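Local coordinates for protein glucanase (Klebsiella pneumoniae, PDB 5GY3) that probably hydrolyses internal beta-1,4-glucosidic bonds in cellulose, lichenin and cereal beta-D-glucans as a family 8 endoglucanase, at residues A[5-8]-A[9-13]; A[52-55]-A[56-60]; A[101-105]-A[106-110]; A[153-156]-A[157-160]; A[253-256]-A[257-260]. One frame throughout, in Å; residues are numbered along the deposited sequence.

Contact 1: residues A[5-8]-A[9-13]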
# COMPACT_ATOMS: atom_id res chain seq x y z
N GLU A 5 -4.33 -6.83 -19.31
CA GLU A 5 -5.55 -6.72 -20.10
C GLU A 5 -6.74 -7.36 -19.39
O GLU A 5 -7.83 -6.79 -19.35
CB GLU A 5 -5.35 -7.35 -21.48
CG GLU A 5 -4.38 -6.59 -22.36
CD GLU A 5 -4.87 -5.20 -22.68
OE1 GLU A 5 -6.09 -5.03 -22.89
OE2 GLU A 5 -4.04 -4.26 -22.71
N ARG A 6 -6.53 -8.54 -18.80
CA ARG A 6 -7.62 -9.19 -18.07
C ARG A 6 -8.03 -8.38 -16.85
O ARG A 6 -9.21 -8.32 -16.50
CB ARG A 6 -7.19 -10.61 -17.67
CG ARG A 6 -8.30 -11.45 -17.10
CD ARG A 6 -9.54 -11.41 -17.99
NE ARG A 6 -10.62 -12.24 -17.46
CZ ARG A 6 -11.87 -12.22 -17.92
NH1 ARG A 6 -12.19 -11.41 -18.93
NH2 ARG A 6 -12.80 -13.00 -17.38
N TYR A 7 -7.06 -7.73 -16.20
CA TYR A 7 -7.35 -6.88 -15.04
C TYR A 7 -8.24 -5.71 -15.44
O TYR A 7 -9.20 -5.37 -14.74
CB TYR A 7 -6.03 -6.40 -14.46
CG TYR A 7 -6.08 -5.57 -13.19
CD1 TYR A 7 -6.26 -6.18 -11.95
CD2 TYR A 7 -5.85 -4.20 -13.23
CE1 TYR A 7 -6.26 -5.43 -10.78
CE2 TYR A 7 -5.85 -3.45 -12.07
CZ TYR A 7 -6.05 -4.06 -10.85
OH TYR A 7 -6.04 -3.30 -9.70
N LYS A 8 -7.90 -5.04 -16.55
CA LYS A 8 -8.73 -3.92 -17.00
C LYS A 8 -10.12 -4.40 -17.39
O LYS A 8 -11.11 -3.72 -17.12
CB LYS A 8 -8.08 -3.21 -18.19
CG LYS A 8 -6.81 -2.44 -17.86
CD LYS A 8 -6.33 -1.63 -19.08
CE LYS A 8 -6.02 -2.54 -20.26
NZ LYS A 8 -5.51 -1.78 -21.44
N ALA A 9 -10.20 -5.57 -18.02
CA ALA A 9 -11.49 -6.08 -18.48
C ALA A 9 -12.41 -6.38 -17.31
O ALA A 9 -13.63 -6.15 -17.39
CB ALA A 9 -11.29 -7.34 -19.32
N ARG A 10 -11.85 -6.87 -16.21
CA ARG A 10 -12.67 -7.22 -15.06
C ARG A 10 -12.91 -6.06 -14.11
O ARG A 10 -13.99 -5.97 -13.52
CB ARG A 10 -12.02 -8.38 -14.31
CG ARG A 10 -12.13 -9.67 -15.10
CD ARG A 10 -11.94 -10.88 -14.23
NE ARG A 10 -12.61 -10.78 -12.94
CZ ARG A 10 -12.18 -11.42 -11.86
NH1 ARG A 10 -11.09 -12.17 -11.96
NH2 ARG A 10 -12.81 -11.31 -10.71
N PHE A 11 -11.94 -5.14 -13.96
CA PHE A 11 -12.01 -4.18 -12.88
C PHE A 11 -11.96 -2.71 -13.29
O PHE A 11 -12.22 -1.85 -12.45
CB PHE A 11 -10.87 -4.44 -11.87
CG PHE A 11 -10.81 -5.85 -11.40
CD1 PHE A 11 -11.82 -6.38 -10.61
CD2 PHE A 11 -9.76 -6.68 -11.78
CE1 PHE A 11 -11.77 -7.69 -10.18
CE2 PHE A 11 -9.70 -7.99 -11.34
CZ PHE A 11 -10.72 -8.49 -10.53
N MET A 12 -11.64 -2.39 -14.53
CA MET A 12 -11.55 -0.98 -14.93
C MET A 12 -12.79 -0.58 -15.74
O MET A 12 -13.11 -1.22 -16.74
CB MET A 12 -10.28 -0.70 -15.73
CG MET A 12 -10.08 0.78 -16.00
SD MET A 12 -8.55 1.09 -16.93
CE MET A 12 -8.71 2.85 -17.21
N MET A 13 -13.46 0.48 -15.29
CA MET A 13 -14.62 1.04 -15.97
C MET A 13 -14.17 2.02 -17.04
O MET A 13 -13.07 2.58 -16.97
CB MET A 13 -15.54 1.75 -14.98
CG MET A 13 -16.31 0.86 -14.02
SD MET A 13 -17.25 -0.46 -14.82
CE MET A 13 -16.21 -1.88 -14.48
O HOH W 1 -10.20 -13.43 -14.91

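Contact 2: residues A[52-55]-A[56-60]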
# COMPACT_ATOMS: atom_id res chain seq x y z
N TRP A 52 -5.86 8.41 -14.03
CA TRP A 52 -5.45 9.63 -13.34
C TRP A 52 -6.48 10.74 -13.51
O TRP A 52 -6.80 11.45 -12.55
CB TRP A 52 -4.07 10.06 -13.86
CG TRP A 52 -3.62 11.42 -13.41
CD1 TRP A 52 -3.11 12.42 -14.20
CD2 TRP A 52 -3.64 11.94 -12.07
NE1 TRP A 52 -2.81 13.53 -13.43
CE2 TRP A 52 -3.13 13.26 -12.12
CE3 TRP A 52 -4.04 11.42 -10.83
CZ2 TRP A 52 -3.02 14.06 -10.98
CZ3 TRP A 52 -3.93 12.22 -9.70
CH2 TRP A 52 -3.43 13.52 -9.79
N GLN A 53 -7.03 10.88 -14.72
CA GLN A 53 -8.05 11.89 -14.96
C GLN A 53 -9.26 11.69 -14.06
O GLN A 53 -9.80 12.65 -13.50
CB GLN A 53 -8.47 11.88 -16.43
CG GLN A 53 -9.74 12.66 -16.76
CD GLN A 53 -10.18 12.48 -18.21
OE1 GLN A 53 -9.88 11.46 -18.84
NE2 GLN A 53 -10.88 13.47 -18.76
N TRP A 54 -9.71 10.44 -13.90
CA TRP A 54 -10.86 10.22 -13.02
C TRP A 54 -10.48 10.51 -11.57
O TRP A 54 -11.23 11.17 -10.84
CB TRP A 54 -11.40 8.80 -13.16
CG TRP A 54 -12.58 8.60 -12.25
CD1 TRP A 54 -13.89 8.87 -12.54
CD2 TRP A 54 -12.55 8.15 -10.89
NE1 TRP A 54 -14.68 8.59 -11.44
CE2 TRP A 54 -13.88 8.16 -10.42
CE3 TRP A 54 -11.53 7.74 -10.03
CZ2 TRP A 54 -14.21 7.76 -9.12
CZ3 TRP A 54 -11.86 7.34 -8.74
CH2 TRP A 54 -13.19 7.36 -8.30
N THR A 55 -9.31 10.03 -11.14
CA THR A 55 -8.87 10.25 -9.76
C THR A 55 -8.79 11.73 -9.44
O THR A 55 -9.30 12.19 -8.41
CB THR A 55 -7.50 9.60 -9.56
OG1 THR A 55 -7.58 8.22 -9.94
CG2 THR A 55 -7.04 9.73 -8.11
N ASP A 56 -8.13 12.50 -10.30
CA ASP A 56 -7.93 13.91 -10.04
C ASP A 56 -9.26 14.66 -10.07
O ASP A 56 -9.59 15.39 -9.12
CB ASP A 56 -6.94 14.49 -11.04
CG ASP A 56 -6.54 15.92 -10.73
OD1 ASP A 56 -6.49 16.27 -9.54
OD2 ASP A 56 -6.28 16.68 -11.68
N SER A 57 -10.06 14.45 -11.11
CA SER A 57 -11.30 15.22 -11.22
C SER A 57 -12.31 14.82 -10.15
O SER A 57 -13.08 15.67 -9.69
CB SER A 57 -11.90 15.07 -12.62
OG SER A 57 -12.21 13.72 -12.88
N THR A 58 -12.33 13.55 -9.73
CA THR A 58 -13.37 13.10 -8.81
C THR A 58 -12.96 13.19 -7.34
O THR A 58 -13.76 13.60 -6.50
CB THR A 58 -13.77 11.66 -9.12
OG1 THR A 58 -14.01 11.52 -10.52
CG2 THR A 58 -15.03 11.26 -8.32
N LEU A 59 -11.72 12.81 -7.02
CA LEU A 59 -11.35 12.60 -5.63
C LEU A 59 -10.43 13.67 -5.04
O LEU A 59 -10.17 13.62 -3.83
CB LEU A 59 -10.69 11.22 -5.47
CG LEU A 59 -11.58 10.03 -5.79
CD1 LEU A 59 -10.81 8.72 -5.59
CD2 LEU A 59 -12.86 10.04 -4.94
N ARG A 60 -9.95 14.63 -5.82
CA ARG A 60 -9.02 15.61 -5.26
C ARG A 60 -9.67 16.39 -4.12
O ARG A 60 -10.78 16.91 -4.26
CB ARG A 60 -8.53 16.58 -6.32
CG ARG A 60 -7.51 17.57 -5.78
CD ARG A 60 -6.14 16.93 -5.64
NE ARG A 60 -5.53 16.78 -6.96
CZ ARG A 60 -4.22 16.76 -7.19
NH1 ARG A 60 -3.35 16.87 -6.19
NH2 ARG A 60 -3.78 16.63 -8.44

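Contact 3: residues A[101-105]-A[106-110]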
# COMPACT_ATOMS: atom_id res chain seq x y z
N LYS A 101 9.02 9.27 -16.01
CA LYS A 101 10.19 8.58 -16.54
C LYS A 101 9.81 7.73 -17.75
O LYS A 101 10.53 7.72 -18.75
CB LYS A 101 10.83 7.71 -15.46
CG LYS A 101 11.48 8.51 -14.35
CD LYS A 101 11.86 7.62 -13.18
CE LYS A 101 12.97 8.26 -12.37
NZ LYS A 101 12.79 9.73 -12.29
N GLN A 102 8.68 7.03 -17.66
CA GLN A 102 8.28 6.12 -18.72
C GLN A 102 8.01 6.87 -20.02
O GLN A 102 8.48 6.47 -21.09
CB GLN A 102 7.05 5.33 -18.29
CG GLN A 102 6.49 4.43 -19.36
CD GLN A 102 7.39 3.24 -19.64
OE1 GLN A 102 8.07 2.73 -18.74
NE2 GLN A 102 7.41 2.80 -20.89
N TRP A 103 7.25 7.96 -19.95
CA TRP A 103 6.80 8.66 -21.15
C TRP A 103 7.47 10.00 -21.36
O TRP A 103 7.12 10.70 -22.32
CB TRP A 103 5.27 8.82 -21.11
CG TRP A 103 4.59 7.49 -21.11
CD1 TRP A 103 4.73 6.50 -22.05
CD2 TRP A 103 3.70 6.96 -20.11
NE1 TRP A 103 3.98 5.40 -21.70
CE2 TRP A 103 3.34 5.66 -20.52
CE3 TRP A 103 3.16 7.47 -18.92
CZ2 TRP A 103 2.48 4.85 -19.77
CZ3 TRP A 103 2.29 6.66 -18.18
CH2 TRP A 103 1.96 5.37 -18.61
N GLN A 104 8.43 10.37 -20.51
CA GLN A 104 9.26 11.56 -20.69
C GLN A 104 8.40 12.82 -20.78
O GLN A 104 8.51 13.62 -21.71
CB GLN A 104 10.16 11.41 -21.92
CG GLN A 104 11.18 10.30 -21.74
CD GLN A 104 12.22 10.66 -20.70
OE1 GLN A 104 12.92 11.66 -20.84
NE2 GLN A 104 12.30 9.86 -19.64
N ASP A 105 7.53 12.99 -19.79
CA ASP A 105 6.61 14.12 -19.73
C ASP A 105 6.65 14.70 -18.33
O ASP A 105 6.12 14.09 -17.39
CB ASP A 105 5.19 13.70 -20.10
CG ASP A 105 4.26 14.87 -20.31
OD1 ASP A 105 4.48 15.95 -19.72
OD2 ASP A 105 3.30 14.71 -21.08
N LYS A 106 7.26 15.88 -18.19
CA LYS A 106 7.45 16.51 -16.88
C LYS A 106 6.13 16.85 -16.18
O LYS A 106 6.14 17.04 -14.96
CB LYS A 106 8.28 17.78 -17.02
CG LYS A 106 7.55 18.92 -17.74
CD LYS A 106 8.41 20.18 -17.81
CE LYS A 106 7.79 21.21 -18.73
NZ LYS A 106 6.33 21.38 -18.45
N ARG A 107 5.03 16.94 -16.92
CA ARG A 107 3.75 17.28 -16.29
C ARG A 107 3.35 16.23 -15.25
O ARG A 107 2.78 16.58 -14.20
CB ARG A 107 2.68 17.46 -17.36
CG ARG A 107 2.96 18.68 -18.27
CD ARG A 107 2.02 18.78 -19.48
NE ARG A 107 2.10 17.60 -20.34
CZ ARG A 107 1.29 17.37 -21.38
NH1 ARG A 107 0.34 18.24 -21.69
NH2 ARG A 107 1.43 16.27 -22.10
N TYR A 108 3.67 14.96 -15.49
CA TYR A 108 3.38 13.94 -14.48
C TYR A 108 4.20 14.15 -13.22
O TYR A 108 3.71 13.93 -12.10
CB TYR A 108 3.65 12.54 -15.03
CG TYR A 108 2.77 12.11 -16.18
CD1 TYR A 108 1.39 12.11 -16.07
CD2 TYR A 108 3.33 11.68 -17.38
CE1 TYR A 108 0.58 11.70 -17.12
CE2 TYR A 108 2.54 11.26 -18.43
CZ TYR A 108 1.16 11.27 -18.30
OH TYR A 108 0.36 10.86 -19.36
N ALA A 109 5.46 14.56 -13.37
CA ALA A 109 6.31 14.80 -12.21
C ALA A 109 5.89 16.06 -11.46
O ALA A 109 5.98 16.10 -10.23
CB ALA A 109 7.77 14.89 -12.64
N ILE A 110 5.43 17.08 -12.18
CA ILE A 110 4.94 18.28 -11.50
C ILE A 110 3.70 17.95 -10.67
O ILE A 110 3.54 18.46 -9.56
CB ILE A 110 4.67 19.40 -12.53
CG1 ILE A 110 6.01 19.94 -13.04
CG2 ILE A 110 3.80 20.51 -11.91
CD1 ILE A 110 5.92 20.83 -14.27

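Contact 4: residues A[153-156]-A[157-160]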
# COMPACT_ATOMS: atom_id res chain seq x y z
N PHE A 153 3.61 2.41 5.24
CA PHE A 153 5.02 2.82 5.11
C PHE A 153 5.55 2.26 3.79
O PHE A 153 6.22 1.23 3.74
CB PHE A 153 5.88 2.30 6.26
CG PHE A 153 5.44 2.70 7.66
CD1 PHE A 153 4.42 3.61 7.89
CD2 PHE A 153 6.10 2.15 8.75
CE1 PHE A 153 4.04 3.94 9.20
CE2 PHE A 153 5.74 2.49 10.06
CZ PHE A 153 4.71 3.38 10.28
N ILE A 154 5.26 2.96 2.70
CA ILE A 154 5.54 2.41 1.35
C ILE A 154 6.98 2.78 1.02
O ILE A 154 7.28 3.72 0.28
CB ILE A 154 4.53 2.90 0.31
CG1 ILE A 154 3.11 2.60 0.82
CG2 ILE A 154 4.78 2.17 -1.02
CD1 ILE A 154 2.00 2.99 -0.14
N PHE A 155 7.90 1.98 1.56
CA PHE A 155 9.33 2.27 1.45
C PHE A 155 9.82 2.50 0.02
O PHE A 155 10.59 3.45 -0.18
CB PHE A 155 10.13 1.13 2.12
CG PHE A 155 9.76 0.91 3.55
CD1 PHE A 155 10.07 1.86 4.52
CD2 PHE A 155 9.08 -0.24 3.93
CE1 PHE A 155 9.72 1.67 5.86
CE2 PHE A 155 8.72 -0.44 5.27
CZ PHE A 155 9.05 0.51 6.22
N PRO A 156 9.44 1.72 -0.99
CA PRO A 156 9.99 2.00 -2.33
C PRO A 156 9.49 3.31 -2.92
O PRO A 156 10.22 3.97 -3.68
CB PRO A 156 9.54 0.78 -3.16
CG PRO A 156 8.30 0.30 -2.46
CD PRO A 156 8.59 0.50 -1.00
N ALA A 157 8.26 3.71 -2.59
CA ALA A 157 7.78 5.02 -3.01
C ALA A 157 8.56 6.14 -2.33
O ALA A 157 8.95 7.12 -2.97
CB ALA A 157 6.29 5.15 -2.70
N TRP A 158 8.79 6.01 -1.02
CA TRP A 158 9.52 7.05 -0.29
C TRP A 158 10.92 7.24 -0.85
O TRP A 158 11.42 8.37 -0.94
CB TRP A 158 9.58 6.71 1.19
CG TRP A 158 8.23 6.70 1.86
CD1 TRP A 158 7.02 6.98 1.30
CD2 TRP A 158 7.97 6.37 3.23
NE1 TRP A 158 6.02 6.87 2.23
CE2 TRP A 158 6.58 6.49 3.43
CE3 TRP A 158 8.78 6.00 4.31
CZ2 TRP A 158 5.98 6.25 4.67
CZ3 TRP A 158 8.19 5.76 5.54
CH2 TRP A 158 6.80 5.89 5.71
N ARG A 159 11.58 6.14 -1.22
CA ARG A 159 12.92 6.25 -1.80
C ARG A 159 12.85 6.99 -3.13
O ARG A 159 13.68 7.87 -3.40
CB ARG A 159 13.55 4.86 -1.96
CG ARG A 159 14.95 4.86 -2.58
CD ARG A 159 15.13 3.74 -3.58
NE ARG A 159 13.84 3.41 -4.25
CZ ARG A 159 13.52 3.77 -5.48
NH1 ARG A 159 14.39 4.46 -6.19
NH2 ARG A 159 12.35 3.42 -5.98
N ALA A 160 11.85 6.68 -3.96
CA ALA A 160 11.67 7.39 -5.22
C ALA A 160 11.41 8.87 -4.99
O ALA A 160 11.97 9.72 -5.70
CB ALA A 160 10.52 6.77 -6.02

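Contact 5: residues A[253-256]-A[257-260]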
# COMPACT_ATOMS: atom_id res chain seq x y z
N TRP A 253 -4.25 -15.18 7.91
CA TRP A 253 -3.96 -14.16 8.90
C TRP A 253 -3.52 -14.82 10.20
O TRP A 253 -3.72 -16.02 10.41
CB TRP A 253 -5.17 -13.24 9.17
CG TRP A 253 -6.49 -13.92 9.49
CD1 TRP A 253 -7.53 -14.13 8.63
CD2 TRP A 253 -6.92 -14.43 10.77
NE1 TRP A 253 -8.58 -14.75 9.29
CE2 TRP A 253 -8.23 -14.95 10.60
CE3 TRP A 253 -6.34 -14.50 12.04
CZ2 TRP A 253 -8.94 -15.54 11.64
CZ3 TRP A 253 -7.05 -15.09 13.08
CH2 TRP A 253 -8.35 -15.59 12.87
N ILE A 254 -2.90 -14.03 11.07
CA ILE A 254 -2.62 -14.46 12.44
C ILE A 254 -2.97 -13.34 13.40
O ILE A 254 -2.68 -12.16 13.14
CB ILE A 254 -1.15 -14.92 12.62
CG1 ILE A 254 -0.86 -15.21 14.10
CG2 ILE A 254 -0.16 -13.87 12.08
CD1 ILE A 254 0.45 -15.95 14.33
N ASN A 255 -3.64 -13.68 14.50
CA ASN A 255 -3.84 -12.75 15.60
C ASN A 255 -2.53 -12.67 16.38
O ASN A 255 -2.11 -13.65 17.00
CB ASN A 255 -5.00 -13.21 16.48
CG ASN A 255 -5.30 -12.26 17.62
OD1 ASN A 255 -4.41 -11.78 18.33
ND2 ASN A 255 -6.58 -11.98 17.81
N VAL A 256 -1.85 -11.52 16.33
CA VAL A 256 -0.50 -11.46 16.90
C VAL A 256 -0.53 -11.32 18.41
O VAL A 256 0.51 -11.49 19.06
CB VAL A 256 0.34 -10.32 16.28
CG1 VAL A 256 0.48 -10.53 14.76
CG2 VAL A 256 -0.28 -8.97 16.58
N SER A 257 -1.71 -11.07 18.99
CA SER A 257 -1.84 -10.98 20.44
C SER A 257 -2.12 -12.34 21.07
O SER A 257 -1.58 -12.65 22.14
CB SER A 257 -2.95 -10.01 20.82
OG SER A 257 -2.50 -8.67 20.65
N THR A 258 -2.94 -13.17 20.42
CA THR A 258 -3.32 -14.47 20.95
C THR A 258 -2.64 -15.63 20.24
O THR A 258 -2.73 -16.76 20.74
CB THR A 258 -4.83 -14.67 20.86
OG1 THR A 258 -5.20 -14.82 19.48
CG2 THR A 258 -5.56 -13.49 21.46
N ASN A 259 -2.03 -15.40 19.08
CA ASN A 259 -1.40 -16.40 18.22
C ASN A 259 -2.40 -17.28 17.49
O ASN A 259 -1.99 -18.20 16.77
CB ASN A 259 -0.38 -17.24 18.99
CG ASN A 259 0.68 -16.39 19.65
OD1 ASN A 259 1.29 -15.54 18.99
ND2 ASN A 259 0.87 -16.56 20.95
N GLU A 260 -3.70 -17.03 17.64
CA GLU A 260 -4.68 -17.73 16.82
C GLU A 260 -4.44 -17.44 15.34
O GLU A 260 -4.15 -16.30 14.97
CB GLU A 260 -6.10 -17.30 17.21
CG GLU A 260 -7.19 -17.95 16.37
CD GLU A 260 -8.57 -17.34 16.58
OE1 GLU A 260 -8.67 -16.26 17.21
OE2 GLU A 260 -9.55 -17.93 16.10

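Contact 1: residues A[5-8]-A[9-13]
The last two turns of the N-terminal helix, residues 2-11, bring Arg6 against Arg10, Tyr7 against Phe11 and Lys8 against Met12, each pair one turn apart. This helix belongs to the (alpha/alpha)6 barrel of family 8 glycosidases, and its side chains divide among three flanks, one of them wet and one buried. On the wet face Arg10 lays its aliphatic part over the flat guanidinium of Arg6, with Arg10 CD 3.7 Å from Arg6 NE. The nearness of the two cations is probably eased by their outside partners: Arg6 forms a salt bridge with Asp289, and Arg10 donates to the carbonyl of Asp291. A water accepts from Arg6 NE at 2.8 Å and, weakly, from Arg10 NH1, bridging the two. Phe11 CZ stands 3.5 Å above the plane of the Arg10 guanidinium, over its centre.

On the buried face the Tyr7 and Phe11 rings meet obliquely, planes at 58°, with Tyr7 CD1 3.5 Å from Phe11 CD2. Tyr7 CG is anti to the backbone N (chi1 -176°), which sends the ring toward helix 293-307, where its hydroxyl is hydrogen-bonded to that of Ser297. On a third flank, partly exposed, Lys8 and Met12 run side by side toward helix 45-59. Lys8 NZ forms salt bridges with Glu5 and with Asp44, so its charge is probably balanced by two carboxylates. Met12 is the first residue to leave helical geometry, yet its backbone N still donates to Lys8 O at 3.0 Å, while its SD lies 4.0 Å from Lys8 CG.

Contact 2: residues A[52-55]-A[56-60]
Thr58 and Leu59 press on the indole of Trp54 in the last turns of helix 45-59, the tightly packed part of the contact. Thr58 OG1 stands 3.1 Å above the Trp54 ring plane, toward its rim, and Thr58 CB makes a CH-pi contact with the five-membered ring. From the neighbouring position Leu59 CD1 comes within 3.6 Å of Trp54 CZ3. Tyr71 meets the same indole edge-to-face.

The looser side carries Gln53 and Ser57, both exposed. Ser57 OG, at chi1 61°, turns back along the helix to donate to Gln53 O at 2.7 Å. On a further flank Trp52 takes Asp56 CB over its six-membered ring, 3.8 Å from the centroid, with ring and carboxylate only 8° from parallel. Arg60 NH2 lies at that ring's edge, 3.4 Å from Trp52 CH2; it and Arg60 NE, the latter at 2.8 Å, both donate to Asp56 OD1, while NH1 reaches the carbonyl of Gly65.

Gln53 O and Trp54 O each accept two bonds, from the amide and the hydroxyl of Ser57 and Thr58 respectively, which arrive from opposite faces of the carbonyl plane. The helix thus ends with hydroxyls folded onto its own backbone, and the two-nitrogen grip of Arg60 probably keeps Asp56 ionised.

Contact 3: residues A[101-105]-A[106-110]
Asp105 is the N-cap of helix 106-123, and its carboxylate also forms a side-on salt bridge with Arg107, where the chain turns from helix 86-103. Asp105 has its CG anti to the backbone N (chi1 -169°), which carries the carboxylate forward over the first turn of the new helix. There OD1 of Asp105 accepts from Arg107 N at 3.0 Å, on the anti side and 31° out of the carboxylate plane. The Arg107 chain, bent at chi3 (-60°), curls back to offer NE and NH2. With guanidinium and carboxylate nearly coplanar, Arg107 NE meets the syn lone pair of Asp105 OD1 at 3.0 Å and Arg107 NH2 that of Asp105 OD2 at 2.6 Å. One carboxylate thus caps the helix and holds the arginine flat, with its OD2 also salt-bridged to Arg45.

Tyr108 turns its ring back toward the preceding residues, its CD2 3.9 Å from Asp105 CB and its CE2 likewise 3.9 Å from Trp103 CE3, the rings set obliquely. Phe48 of helix 45-59 meets both Trp103 and Tyr108 edge-to-face. The Tyr108 hydroxyl is bonded to Asp49 and Arg45, and Trp103 NE1 to Asn43, so the turn is fastened to helix 45-59 and the chain before it, while Trp103 also touches Val40 of helix 29-41.

Contact 4: residues A[153-156]-A[157-160]
Trp158 lies flat along the backbone of Phe153 and Ile154, at the start of helix 155-164. Its indole has the backbone N of Ile154 3.7 Å above one face, and Ile154 O hangs over the same ring system, 3.4 Å from Trp158 CD1. At the far end of the indole Trp158 CH2 reaches Phe153 CB at 3.7 Å. The Phe153 and Phe155 rings meet the indole obliquely, with planes at 37° and 73°, completing an aromatic cluster. Beside it Ile154 CG2 touches Ala157 CB.

The indole is placed by the first helical bond together with its torsion: Trp158 N donates to Ile154 O at 3.0 Å, and chi1 of -65° folds the side chain back toward the incoming chain. Ile154 itself centres an inverse gamma turn leading into the helix. Farther along, Pro156 O accepts from Ala160 N at 3.2 Å and, weakly, from Arg159 NH2; Glu163 is that guanidinium's stronger partner.

Outside this shell stand Trp170 against Trp158, Trp94 against Ala157 and Pro156, and Tyr224 against Ile154. The Ile154 side chain comes about 4 Å from that of Asp87, the predicted nucleophile, so this aromatic cluster at a helix N-terminus lies beside the probable active site of the (alpha/alpha)6 barrel.

Contact 5: residues A[253-256]-A[257-260]
A tight reversal of the chain after strand 254-255, closed by Asn255 and Glu260, forms this local contact, with an Asx turn at Asn255 and an ST turn at Thr258. The strand pairs antiparallel with 213-214, and the loop that follows doubles back beside it. Asn255 CG is anti to the backbone N (chi1 -178°), which points the amide into the bend. There Asn255 OD1 accepts from Ser257 N at 2.9 Å, in the carbonyl plane, and from Thr258 N at the same length but from above that plane, 51° out of it. Two backbone amides in the turn thus share one side-chain oxygen.

Around this centre the main chain closes on itself. Asn259 N donates to Asn255 O at 2.7 Å, and Asn259, at positive phi, turns the chain back. Its own side-chain oxygen is taken up by the backbone N of Lys188. Thr258 OG1 accepts from Glu260 N at 3.2 Å.

Trp253 extends past the other end of the reversal, its CH2 4.1 Å from Glu260 CD with ring and carboxylate planes 77° apart, while Arg213 makes a cation-pi contact with the same indole. Asn255 N donates to Glu260 O at 2.7 Å, and that oxygen also receives a CA-H contact from Ile254, 3.5 Å from its CA.

The five contacts follow one another along the one family 8 catalytic chain, and none touches another. Contacts 1 and 2 end helices 2-11 and 45-59, contact 3 is the turn between helices 86-103 and 106-123, and contact 4 starts helix 155-164. Helix 45-59 links the first three, since it carries contact 2 and packs against residues of contacts 1 and 3. The nearest atoms of contacts 2 and 3 are about 5 Å apart. Contact 4 lies closest to the chain's centre, by the predicted nucleophile. Contact 5, on the two-stranded sheet, is centred about 44 Å from the centre of contact 3. Four thus sit at helix ends of the barrel, the fifth at a turn after a strand.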